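Long-range contact in protein DOA1 (Saccharomyces cerevisiae, PDB 3ODT), which probably binds ubiquitin through its WD40 beta-propeller domain and helps regulate the turnover of F-box proteins: residues S144-N156 and D185-H197. Residues are numbered along the deposited sequence; the frame is centred on the assembly and turned at random.
Sequences SVWDAKVVSFSEN and DVVRHLAVVDDGH
Arg188 lays its guanidinium flat on the indole of Trp146, with the two planes 18° apart. In this cation-pi contact Arg188 CZ sits 3.7 Å from the centroid of the six-membered ring of Trp146. Arg188 CD makes a CH-pi contact over the five-membered ring. The arginine chain bends twice beyond CG, which brings its guanidinium back over the ring although its CB points away. Val186 CG1 adds an apolar contact, 3.5 Å from Trp146 CD1. The other flat pair is Asp147 on His189. The carboxylate lies over one face of the imidazole, planes 7° apart, with Asp147 OD2 above the ring centre.

Strands 145-150 and 187-194 are each the first strand of a four-stranded antiparallel WD40 blade. They run nearly parallel, at 10°, in neighbouring blades of the seven-bladed propeller. Both hydrogen bonds between them use side chains of 145-150 and the backbone of Leu190.

Asp147 OD2 takes two hydrogen bonds. Leu190 N donates across the blades to the anti lone pair of Asp147 OD2, 2.9 Å away. Lys149 NZ lies 2.8 Å from Asp147 OD2, on its syn lone pair, in a salt bridge within strand 145-150. Lys149 NZ also gives a weak bond to Leu190 O, 3.1 Å away.

Apolar packing continues toward the C-terminal ends of the strands, where Val192 CG2 lies 4.2 Å from Val151 CG2. Beyond it, Glu155 OE2 and Asp195 OD2 bring like charges within 3.8 Å. A long, weak ion pair with Lys157 may partly offset the charge of Glu155.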
loop_
_atom_site.group_PDB
_atom_site.type_symbol
_atom_site.label_atom_id
_atom_site.label_comp_id
_atom_site.label_asym_id
_atom_site.label_seq_id
_atom_site.Cartn_x
_atom_site.Cartn_y
_atom_site.Cartn_z
ATOM N N SER A 144 9.966 -13.832 -0.933
ATOM C CA SER A 144 8.672 -13.162 -0.962
ATOM C C SER A 144 8.736 -11.832 -1.682
ATOM O O SER A 144 9.696 -11.083 -1.531
ATOM C CB SER A 144 8.182 -12.939 0.459
ATOM O OG SER A 144 7.952 -14.181 1.074
ATOM N N VAL A 145 7.684 -11.542 -2.420
ATOM C CA VAL A 145 7.497 -10.282 -3.110
ATOM C C VAL A 145 6.559 -9.428 -2.257
ATOM O O VAL A 145 5.355 -9.680 -2.150
ATOM C CB VAL A 145 6.938 -10.515 -4.515
ATOM C CG1 VAL A 145 6.572 -9.179 -5.167
ATOM C CG2 VAL A 145 7.946 -11.281 -5.371
ATOM N N TRP A 146 7.156 -8.447 -1.590
ATOM C CA TRP A 146 6.424 -7.612 -0.652
ATOM C C TRP A 146 5.595 -6.544 -1.335
ATOM O O TRP A 146 4.585 -6.083 -0.763
ATOM C CB TRP A 146 7.397 -6.947 0.309
ATOM C CG TRP A 146 7.731 -7.861 1.456
ATOM C CD1 TRP A 146 8.917 -8.500 1.685
ATOM C CD2 TRP A 146 6.863 -8.218 2.527
ATOM N NE1 TRP A 146 8.838 -9.228 2.849
ATOM C CE2 TRP A 146 7.592 -9.059 3.390
ATOM C CE3 TRP A 146 5.550 -7.860 2.869
ATOM C CZ2 TRP A 146 7.046 -9.583 4.551
ATOM C CZ3 TRP A 146 5.004 -8.390 4.031
ATOM C CH2 TRP A 146 5.768 -9.227 4.868
ATOM N N ASP A 147 5.994 -6.116 -2.537
ATOM C CA ASP A 147 5.218 -5.124 -3.263
ATOM C C ASP A 147 5.398 -5.262 -4.759
ATOM O O ASP A 147 6.388 -5.786 -5.231
ATOM C CB ASP A 147 5.572 -3.707 -2.806
ATOM C CG ASP A 147 4.496 -2.692 -3.198
ATOM O OD1 ASP A 147 3.328 -3.083 -3.370
ATOM O OD2 ASP A 147 4.828 -1.496 -3.380
ATOM N N ALA A 148 4.416 -4.749 -5.488
ATOM C CA ALA A 148 4.385 -4.769 -6.940
ATOM C C ALA A 148 3.546 -3.579 -7.393
ATOM O O ALA A 148 2.464 -3.283 -6.830
ATOM C CB ALA A 148 3.785 -6.099 -7.484
ATOM N N LYS A 149 4.053 -2.889 -8.399
ATOM C CA LYS A 149 3.423 -1.680 -8.927
ATOM C C LYS A 149 3.488 -1.651 -10.438
ATOM O O LYS A 149 4.439 -2.168 -11.051
ATOM C CB LYS A 149 4.122 -0.444 -8.387
ATOM C CG LYS A 149 3.973 -0.214 -6.900
ATOM C CD LYS A 149 2.540 0.075 -6.497
ATOM C CE LYS A 149 2.460 0.886 -5.200
ATOM N NZ LYS A 149 2.635 0.081 -3.977
ATOM N N VAL A 150 2.487 -1.033 -11.029
ATOM C CA VAL A 150 2.493 -0.779 -12.444
ATOM C C VAL A 150 3.366 0.464 -12.714
ATOM O O VAL A 150 3.168 1.523 -12.119
ATOM C CB VAL A 150 1.060 -0.513 -12.953
ATOM C CG1 VAL A 150 1.097 -0.079 -14.428
ATOM C CG2 VAL A 150 0.197 -1.756 -12.777
ATOM N N VAL A 151 4.333 0.324 -13.605
ATOM C CA VAL A 151 5.123 1.463 -14.068
ATOM C C VAL A 151 4.408 2.124 -15.251
ATOM O O VAL A 151 4.183 3.333 -15.267
ATOM C CB VAL A 151 6.522 1.000 -14.461
ATOM C CG1 VAL A 151 7.304 2.148 -15.115
ATOM C CG2 VAL A 151 7.262 0.487 -13.220
ATOM N N SER A 152 4.035 1.314 -16.233
ATOM C CA SER A 152 3.333 1.789 -17.423
ATOM C C SER A 152 2.361 0.720 -17.929
ATOM O O SER A 152 2.787 -0.367 -18.353
ATOM C CB SER A 152 4.330 2.124 -18.526
ATOM O OG SER A 152 3.643 2.340 -19.743
ATOM N N PHE A 153 1.058 1.021 -17.900
ATOM C CA PHE A 153 0.073 0.045 -18.373
ATOM C C PHE A 153 0.238 -0.168 -19.878
ATOM O O PHE A 153 0.063 -1.275 -20.370
ATOM C CB PHE A 153 -1.383 0.436 -18.011
ATOM C CG PHE A 153 -2.037 1.336 -19.011
ATOM C CD1 PHE A 153 -2.776 0.810 -20.059
ATOM C CD2 PHE A 153 -1.882 2.710 -18.925
ATOM C CE1 PHE A 153 -3.359 1.627 -20.989
ATOM C CE2 PHE A 153 -2.478 3.552 -19.859
ATOM C CZ PHE A 153 -3.214 3.013 -20.891
ATOM N N SER A 154 0.623 0.872 -20.605
ATOM C CA SER A 154 0.716 0.760 -22.057
ATOM C C SER A 154 1.976 0.030 -22.534
ATOM O O SER A 154 1.966 -0.575 -23.596
ATOM C CB SER A 154 0.632 2.141 -22.699
ATOM O OG SER A 154 1.809 2.890 -22.460
ATOM N N GLU A 155 3.061 0.088 -21.767
ATOM C CA GLU A 155 4.274 -0.648 -22.129
ATOM C C GLU A 155 4.349 -1.986 -21.402
ATOM O O GLU A 155 5.326 -2.721 -21.560
ATOM C CB GLU A 155 5.520 0.163 -21.778
ATOM C CG GLU A 155 5.642 1.481 -22.509
ATOM C CD GLU A 155 6.932 2.222 -22.170
ATOM O OE1 GLU A 155 8.015 1.762 -22.591
ATOM O OE2 GLU A 155 6.867 3.255 -21.474
ATOM N N ASN A 156 3.334 -2.294 -20.599
ATOM C CA ASN A 156 3.349 -3.480 -19.754
ATOM C C ASN A 156 4.607 -3.551 -18.933
ATOM O O ASN A 156 5.270 -4.590 -18.891
ATOM C CB ASN A 156 3.190 -4.743 -20.600
ATOM C CG ASN A 156 1.869 -4.781 -21.296
ATOM O OD1 ASN A 156 0.841 -4.534 -20.688
ATOM N ND2 ASN A 156 1.883 -5.077 -22.584
ATOM N N ASP A 185 18.863 -5.285 2.349
ATOM C CA ASP A 185 17.912 -5.891 3.253
ATOM C C ASP A 185 16.611 -6.026 2.477
ATOM O O ASP A 185 16.508 -5.603 1.320
ATOM C CB ASP A 185 17.700 -5.006 4.484
ATOM C CG ASP A 185 17.246 -5.783 5.734
ATOM O OD1 ASP A 185 16.666 -6.896 5.631
ATOM O OD2 ASP A 185 17.417 -5.218 6.841
ATOM N N VAL A 186 15.635 -6.643 3.117
ATOM C CA VAL A 186 14.334 -6.895 2.529
ATOM C C VAL A 186 13.732 -5.591 2.017
ATOM O O VAL A 186 13.696 -4.602 2.746
ATOM C CB VAL A 186 13.423 -7.470 3.614
ATOM C CG1 VAL A 186 11.980 -7.522 3.138
ATOM C CG2 VAL A 186 13.956 -8.831 4.134
ATOM N N VAL A 187 13.277 -5.575 0.765
ATOM C CA VAL A 187 12.585 -4.389 0.214
ATOM C C VAL A 187 11.089 -4.582 0.407
ATOM O O VAL A 187 10.536 -5.623 0.022
ATOM C CB VAL A 187 12.921 -4.149 -1.260
ATOM C CG1 VAL A 187 12.462 -2.770 -1.666
ATOM C CG2 VAL A 187 14.423 -4.252 -1.461
ATOM N N ARG A 188 10.450 -3.604 1.041
ATOM C CA ARG A 188 9.090 -3.760 1.505
ATOM C C ARG A 188 8.043 -3.042 0.655
ATOM O O ARG A 188 6.879 -3.460 0.594
ATOM C CB ARG A 188 8.976 -3.240 2.929
ATOM C CG ARG A 188 9.714 -4.062 3.980
ATOM C CD ARG A 188 9.142 -5.425 4.116
ATOM N NE ARG A 188 7.793 -5.512 4.713
ATOM C CZ ARG A 188 7.512 -6.030 5.905
ATOM N NH1 ARG A 188 8.496 -6.452 6.725
ATOM N NH2 ARG A 188 6.240 -6.113 6.293
ATOM N N HIS A 189 8.421 -1.937 0.026
ATOM C CA HIS A 189 7.407 -1.173 -0.692
ATOM C C HIS A 189 7.987 -0.258 -1.743
ATOM O O HIS A 189 9.161 0.115 -1.696
ATOM C CB HIS A 189 6.516 -0.375 0.293
ATOM C CG HIS A 189 5.064 -0.418 -0.081
ATOM N ND1 HIS A 189 4.300 -1.559 0.034
ATOM C CD2 HIS A 189 4.239 0.532 -0.592
ATOM C CE1 HIS A 189 3.077 -1.309 -0.388
ATOM N NE2 HIS A 189 3.012 -0.046 -0.787
ATOM N N LEU A 190 7.125 0.121 -2.676
ATOM C CA LEU A 190 7.480 0.913 -3.827
ATOM C C LEU A 190 6.449 2.002 -4.089
ATOM O O LEU A 190 5.255 1.792 -3.881
ATOM C CB LEU A 190 7.570 0.028 -5.060
ATOM C CG LEU A 190 8.528 -1.163 -5.076
ATOM C CD1 LEU A 190 8.225 -2.070 -6.251
ATOM C CD2 LEU A 190 9.950 -0.648 -5.136
ATOM N N ALA A 191 6.892 3.135 -4.609
ATOM C CA ALA A 191 5.988 4.113 -5.219
ATOM C C ALA A 191 6.638 4.619 -6.504
ATOM O O ALA A 191 7.835 4.973 -6.503
ATOM C CB ALA A 191 5.706 5.286 -4.295
ATOM N N VAL A 192 5.916 4.497 -7.610
ATOM C CA VAL A 192 6.395 4.990 -8.890
ATOM C C VAL A 192 6.144 6.504 -9.017
ATOM O O VAL A 192 5.022 6.977 -8.916
ATOM C CB VAL A 192 5.746 4.211 -10.049
ATOM C CG1 VAL A 192 6.208 4.762 -11.412
ATOM C CG2 VAL A 192 6.019 2.713 -9.877
ATOM N N VAL A 193 7.210 7.265 -9.189
ATOM C CA VAL A 193 7.084 8.704 -9.371
ATOM C C VAL A 193 6.660 9.021 -10.821
ATOM O O VAL A 193 5.674 9.726 -11.078
ATOM C CB VAL A 193 8.398 9.389 -9.026
ATOM C CG1 VAL A 193 8.330 10.901 -9.292
ATOM C CG2 VAL A 193 8.783 9.126 -7.580
ATOM N N ASP A 194 7.377 8.433 -11.761
ATOM C CA ASP A 194 7.085 8.537 -13.179
ATOM C C ASP A 194 7.849 7.428 -13.867
ATOM O O ASP A 194 8.466 6.569 -13.202
ATOM C CB ASP A 194 7.456 9.921 -13.722
ATOM C CG ASP A 194 8.908 10.298 -13.468
ATOM O OD1 ASP A 194 9.800 9.404 -13.467
ATOM O OD2 ASP A 194 9.153 11.507 -13.260
ATOM N N ASP A 195 7.815 7.405 -15.203
ATOM C CA ASP A 195 8.419 6.296 -15.954
ATOM C C ASP A 195 9.910 6.156 -15.667
ATOM O O ASP A 195 10.501 5.114 -15.925
ATOM C CB ASP A 195 8.225 6.496 -17.457
ATOM C CG ASP A 195 6.813 6.179 -17.905
ATOM O OD1 ASP A 195 5.959 5.867 -17.060
ATOM O OD2 ASP A 195 6.551 6.255 -19.118
ATOM N N GLY A 196 10.520 7.216 -15.146
ATOM C CA GLY A 196 11.964 7.239 -14.978
ATOM C C GLY A 196 12.469 7.222 -13.548
ATOM O O GLY A 196 13.668 7.272 -13.333
ATOM N N HIS A 197 11.567 7.153 -12.577
ATOM C CA HIS A 197 11.969 7.226 -11.193
ATOM C C HIS A 197 10.995 6.480 -10.293
ATOM O O HIS A 197 9.783 6.511 -10.510
ATOM C CB HIS A 197 12.006 8.688 -10.735
ATOM C CG HIS A 197 12.878 9.546 -11.581
ATOM N ND1 HIS A 197 12.434 10.119 -12.746
ATOM C CD2 HIS A 197 14.172 9.912 -11.439
ATOM C CE1 HIS A 197 13.426 10.798 -13.300
ATOM N NE2 HIS A 197 14.486 10.695 -12.522
#